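Local coordinates for ABC transporter substrate-binding protein (Streptococcus pneumoniae, PDB 4OHN), which binds histidine as the extracellular solute-binding component of an ABC uptake transporter, probably handing this amino acid to the membrane permease, at residues Ile166-Asn170 with Asp171-Gly175; Lys120-Gly124 with Lys125-Ala129. One frame throughout, in Å; residues are numbered along the deposited sequence. Where two conformers were deposited one is given.

In the fold
Both contacts are local joints near the periphery of the chain, each linking a short helical element to a strand of the same mixed sheet. Contact 1 closes helix 161-169 and leads into strand 175-179; contact 2 turns from a 3-10 segment into strand 127-130, the parallel neighbour of strand 175-179. They meet through backbone hydrogen bonds between D174 or G175 and T126, and between G175 and G128. Contact 1 is richer in charge, with a salt bridge on its exposed side and L168 and I173 buried. Contact 2 relies on a turn and the buried M122 and L127. The two strands run on to Q130 and D179, both in the histidine pocket.

Contact 1. Residues Ile166-Asn170 with Asp171-Gly175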
loop_
_atom_site.group_PDB
_atom_site.type_symbol
_atom_site.label_atom_id
_atom_site.label_comp_id
_atom_site.label_asym_id
_atom_site.label_seq_id
_atom_site.Cartn_x
_atom_site.Cartn_y
_atom_site.Cartn_z
ATOM N N ILE A 166 -8.298 -3.184 15.299
ATOM C CA ILE A 166 -9.198 -3.155 16.438
ATOM C C ILE A 166 -9.647 -4.578 16.781
ATOM O O ILE A 166 -9.753 -4.953 17.958
ATOM C CB ILE A 166 -10.395 -2.204 16.190
ATOM C CG1 ILE A 166 -9.910 -0.754 16.084
ATOM C CG2 ILE A 166 -11.452 -2.310 17.296
ATOM C CD1 ILE A 166 -9.222 -0.203 17.300
ATOM N N ASP A 167 -9.886 -5.394 15.771
ATOM C CA ASP A 167 -10.287 -6.767 16.040
ATOM C C ASP A 167 -9.136 -7.566 16.681
ATOM O O ASP A 167 -9.379 -8.358 17.597
ATOM C CB ASP A 167 -10.833 -7.464 14.790
ATOM C CG ASP A 167 -12.299 -7.178 14.554
ATOM O OD1 ASP A 167 -12.830 -6.175 15.089
ATOM O OD2 ASP A 167 -12.964 -7.976 13.840
ATOM N N LEU A 168 -7.909 -7.368 16.221
ATOM C CA LEU A 168 -6.740 -7.992 16.848
ATOM C C LEU A 168 -6.612 -7.552 18.312
ATOM O O LEU A 168 -6.388 -8.386 19.202
ATOM C CB LEU A 168 -5.486 -7.637 16.051
ATOM C CG LEU A 168 -4.187 -8.288 16.524
ATOM C CD1 LEU A 168 -4.174 -9.807 16.270
ATOM C CD2 LEU A 168 -2.975 -7.606 15.896
ATOM N N LYS A 169 -6.744 -6.248 18.560
ATOM C CA LYS A 169 -6.669 -5.686 19.918
ATOM C C LYS A 169 -7.693 -6.323 20.858
ATOM O O LYS A 169 -7.447 -6.452 22.052
ATOM C CB LYS A 169 -6.918 -4.189 19.837
ATOM C CG LYS A 169 -6.860 -3.465 21.154
ATOM C CD LYS A 169 -7.177 -1.988 20.932
ATOM C CE LYS A 169 -7.147 -1.180 22.194
ATOM N NZ LYS A 169 -7.362 0.247 21.818
ATOM N N ASN A 170 -8.845 -6.703 20.289
ATOM C CA ASN A 170 -9.952 -7.278 21.045
ATOM C C ASN A 170 -10.044 -8.801 21.003
ATOM O O ASN A 170 -11.056 -9.361 21.400
ATOM C CB ASN A 170 -11.267 -6.655 20.577
ATOM C CG ASN A 170 -11.474 -5.286 21.167
ATOM O OD1 ASN A 170 -11.930 -5.161 22.294
ATOM N ND2 ASN A 170 -11.130 -4.255 20.422
ATOM N N ASP A 171 -8.980 -9.457 20.544
ATOM C CA ASP A 171 -8.874 -10.922 20.547
ATOM C C ASP A 171 -9.861 -11.594 19.590
ATOM O O ASP A 171 -10.075 -12.801 19.675
ATOM C CB ASP A 171 -9.036 -11.511 21.966
ATOM C CG ASP A 171 -7.824 -11.334 22.853
ATOM O OD1 ASP A 171 -6.789 -10.801 22.386
ATOM O OD2 ASP A 171 -7.936 -11.740 24.036
ATOM N N ARG A 172 -10.415 -10.844 18.652
ATOM C CA ARG A 172 -11.366 -11.418 17.711
ATOM C C ARG A 172 -10.632 -12.166 16.606
ATOM O O ARG A 172 -11.179 -13.105 16.012
ATOM C CB ARG A 172 -12.269 -10.342 17.122
ATOM C CG ARG A 172 -13.089 -9.617 18.166
ATOM C CD ARG A 172 -13.753 -8.379 17.567
ATOM N NE ARG A 172 -14.446 -7.615 18.602
ATOM C CZ ARG A 172 -14.478 -6.290 18.677
ATOM N NH1 ARG A 172 -13.889 -5.551 17.769
ATOM N NH2 ARG A 172 -15.133 -5.719 19.656
ATOM N N ILE A 173 -9.408 -11.743 16.318
ATOM C CA ILE A 173 -8.452 -12.489 15.496
ATOM C C ILE A 173 -7.187 -12.639 16.323
ATOM O O ILE A 173 -6.946 -11.847 17.245
ATOM C CB ILE A 173 -8.165 -11.839 14.116
ATOM C CG1 ILE A 173 -7.614 -10.417 14.274
ATOM C CG2 ILE A 173 -9.450 -11.825 13.290
ATOM C CD1 ILE A 173 -7.257 -9.739 12.956
ATOM N N ASP A 174 -6.384 -13.648 16.019
ATOM C CA ASP A 174 -5.129 -13.907 16.724
ATOM C C ASP A 174 -3.905 -13.335 16.018
ATOM O O ASP A 174 -2.888 -13.069 16.656
ATOM C CB ASP A 174 -4.950 -15.418 16.896
ATOM C CG ASP A 174 -6.060 -16.029 17.718
ATOM O OD1 ASP A 174 -6.211 -15.565 18.870
ATOM O OD2 ASP A 174 -6.762 -16.939 17.228
ATOM N N GLY A 175 -4.002 -13.197 14.697
ATOM C CA GLY A 175 -2.916 -12.645 13.905
ATOM C C GLY A 175 -3.502 -11.894 12.732
ATOM O O GLY A 175 -4.563 -12.222 12.244
HETATM O O HOH W 1 -5.366 -11.003 19.487
#
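Two bonds close the end of the helix as the chain leaves it at N170 and D171: R172 N to D167 O (2.9 Å) and D171 N to L168 O (3.1 Å), with D171 at positive phi. R172 then doubles back along the last turn. Its chain is extended from CG to NE, and this carries R172 NH1 to D167 OD1, 2.9 Å away, in a salt bridge whose N-H points at the oxygen at 155°. The carboxylate lies at the guanidinium edge with its plane turned 75° from it, and NH1 meets OD1 from above the carboxylate plane. D167 OD2 is taken by Y158. Over one face of the guanidinium sits N170 CB, 3.7 Å from R172 CZ, and the amide stacks nearly parallel to it; N170 ND2 bonds to I166 O at 2.9 Å, which fixes the amide's rotation. On the buried side, L168 CB packs on I173 CG1 at 3.9 Å, while L168 CD1 reaches the D174 carbonyl oxygen at 3.5 Å. D171 OD1 forms a salt bridge with K111. This is a Schellman motif, here ending helix 161-169 ahead of strand 175-179 in a solute-binding protein of family 3.

Contact 2. Residues Lys120-Gly124 with Lys125-Ala129; sequences KDMTG and KTLGA
M122 and K125 meet across a flat group of the backbone, the carbonyl of M122: K125 N approaches from above its plane and donates to M122 O at 2.9 Å with an N-H angle of 159°. This bond closes a type II beta turn from M122 to K125. G124 takes the third position, and its positive phi is the usual one there in a type II turn, where glycine is common. Within the turn, T123 reaches back to the 3-10 segment: T123 OG1 donates to K120 O at 2.7 Å, and T123 N bonds to the same oxygen, so two donors from one residue hold the end of that segment.

The M122 side chain leads away from T123 and G124. Bends at chi2 (-69°) and chi3 lay its thioether alongside K125 and T126: M122 SD lies 4.0 Å from K125 CB, and the terminal M122 CE comes to 3.6 Å from T126 O. The same methyl touches L127 CD1 at 4.1 Å, joining turn and strand through apolar contact. L108 of strand 102-111 lies against both M122 and L127, and L146 also covers M122, while F139 of helix 134-141 packs on L127. With CG anti to the carbonyl carbon (chi1 -61°), K125 CG comes to 3.7 Å from D121 O; the bend at chi2 affects only the rest of the chain, whose end leads away. A water donates to G124 O at 3.0 Å.

Backbone and hydroxyl bonds thus set the shape of this corner, and the buried thioether and leucine fasten it to the hydrophobic core. The exposed side is held by main-chain bonds and the T123 hydroxyl, the buried side by apolar contact of M122 and L127.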
loop_
_atom_site.group_PDB
_atom_site.type_symbol
_atom_site.label_atom_id
_atom_site.label_comp_id
_atom_site.label_asym_id
_atom_site.label_seq_id
_atom_site.Cartn_x
_atom_site.Cartn_y
_atom_site.Cartn_z
ATOM N N LYS A 120 4.133 -21.002 12.328
ATOM C CA LYS A 120 3.626 -22.299 12.753
ATOM C C LYS A 120 2.820 -22.245 14.039
ATOM O O LYS A 120 1.979 -23.112 14.272
ATOM C CB LYS A 120 4.705 -23.372 12.785
ATOM C CG LYS A 120 5.760 -23.277 13.817
ATOM C CD LYS A 120 6.748 -24.405 13.523
ATOM C CE LYS A 120 7.682 -24.709 14.672
ATOM N NZ LYS A 120 8.887 -25.449 14.188
ATOM N N ASP A 121 3.013 -21.224 14.861
ATOM C CA ASP A 121 2.229 -21.110 16.071
ATOM C C ASP A 121 0.867 -20.444 15.828
ATOM O O ASP A 121 0.107 -20.220 16.775
ATOM C CB ASP A 121 3.057 -20.467 17.185
ATOM C CG ASP A 121 4.115 -21.411 17.732
ATOM O OD1 ASP A 121 4.014 -22.634 17.524
ATOM O OD2 ASP A 121 5.078 -20.927 18.373
ATOM N N MET A 122 0.545 -20.191 14.558
ATOM C CA MET A 122 -0.824 -19.831 14.159
ATOM C C MET A 122 -1.691 -21.044 13.882
ATOM O O MET A 122 -2.837 -20.899 13.428
ATOM C CB MET A 122 -0.789 -18.927 12.928
ATOM C CG MET A 122 -0.346 -17.511 13.226
ATOM S SD MET A 122 -1.545 -16.556 14.213
ATOM C CE MET A 122 -2.900 -16.409 13.047
ATOM N N THR A 123 -1.167 -22.234 14.114
ATOM C CA THR A 123 -1.910 -23.453 13.851
ATOM C C THR A 123 -3.208 -23.420 14.657
ATOM O O THR A 123 -3.204 -23.234 15.874
ATOM C CB THR A 123 -1.056 -24.715 14.120
ATOM O OG1 THR A 123 0.070 -24.708 13.223
ATOM C CG2 THR A 123 -1.891 -25.979 13.872
ATOM N N GLY A 124 -4.338 -23.537 13.950
ATOM C CA GLY A 124 -5.634 -23.531 14.607
ATOM C C GLY A 124 -6.090 -22.166 15.109
ATOM O O GLY A 124 -7.141 -22.045 15.736
ATOM N N LYS A 125 -5.304 -21.123 14.840
ATOM C CA LYS A 125 -5.605 -19.762 15.299
ATOM C C LYS A 125 -6.278 -18.960 14.174
ATOM O O LYS A 125 -6.213 -19.336 13.008
ATOM C CB LYS A 125 -4.321 -19.056 15.752
ATOM C CG LYS A 125 -3.598 -19.736 16.918
ATOM C CD LYS A 125 -4.412 -19.639 18.192
ATOM C CE LYS A 125 -3.651 -20.192 19.383
ATOM N NZ LYS A 125 -4.569 -20.324 20.549
ATOM N N THR A 126 -6.941 -17.867 14.534
ATOM C CA THR A 126 -7.728 -17.060 13.610
ATOM C C THR A 126 -6.868 -15.967 12.988
ATOM O O THR A 126 -6.232 -15.169 13.692
ATOM C CB THR A 126 -8.926 -16.430 14.337
ATOM O OG1 THR A 126 -9.660 -17.463 15.002
ATOM C CG2 THR A 126 -9.843 -15.655 13.355
ATOM N N LEU A 127 -6.839 -15.941 11.653
ATOM C CA LEU A 127 -6.121 -14.929 10.888
ATOM C C LEU A 127 -7.069 -13.914 10.304
ATOM O O LEU A 127 -8.166 -14.265 9.869
ATOM C CB LEU A 127 -5.386 -15.628 9.730
ATOM C CG LEU A 127 -4.511 -14.709 8.874
ATOM C CD1 LEU A 127 -3.324 -14.251 9.639
ATOM C CD2 LEU A 127 -4.098 -15.433 7.594
ATOM N N GLY A 128 -6.649 -12.647 10.299
ATOM C CA GLY A 128 -7.318 -11.581 9.560
ATOM C C GLY A 128 -6.446 -11.031 8.440
ATOM O O GLY A 128 -5.233 -11.179 8.436
ATOM N N ALA A 129 -7.094 -10.356 7.497
ATOM C CA ALA A 129 -6.432 -9.749 6.334
ATOM C C ALA A 129 -7.323 -8.658 5.766
ATOM O O ALA A 129 -8.534 -8.656 5.959
ATOM C CB ALA A 129 -6.177 -10.796 5.239
HETATM O O HOH W 2 -9.210 -19.984 16.269
#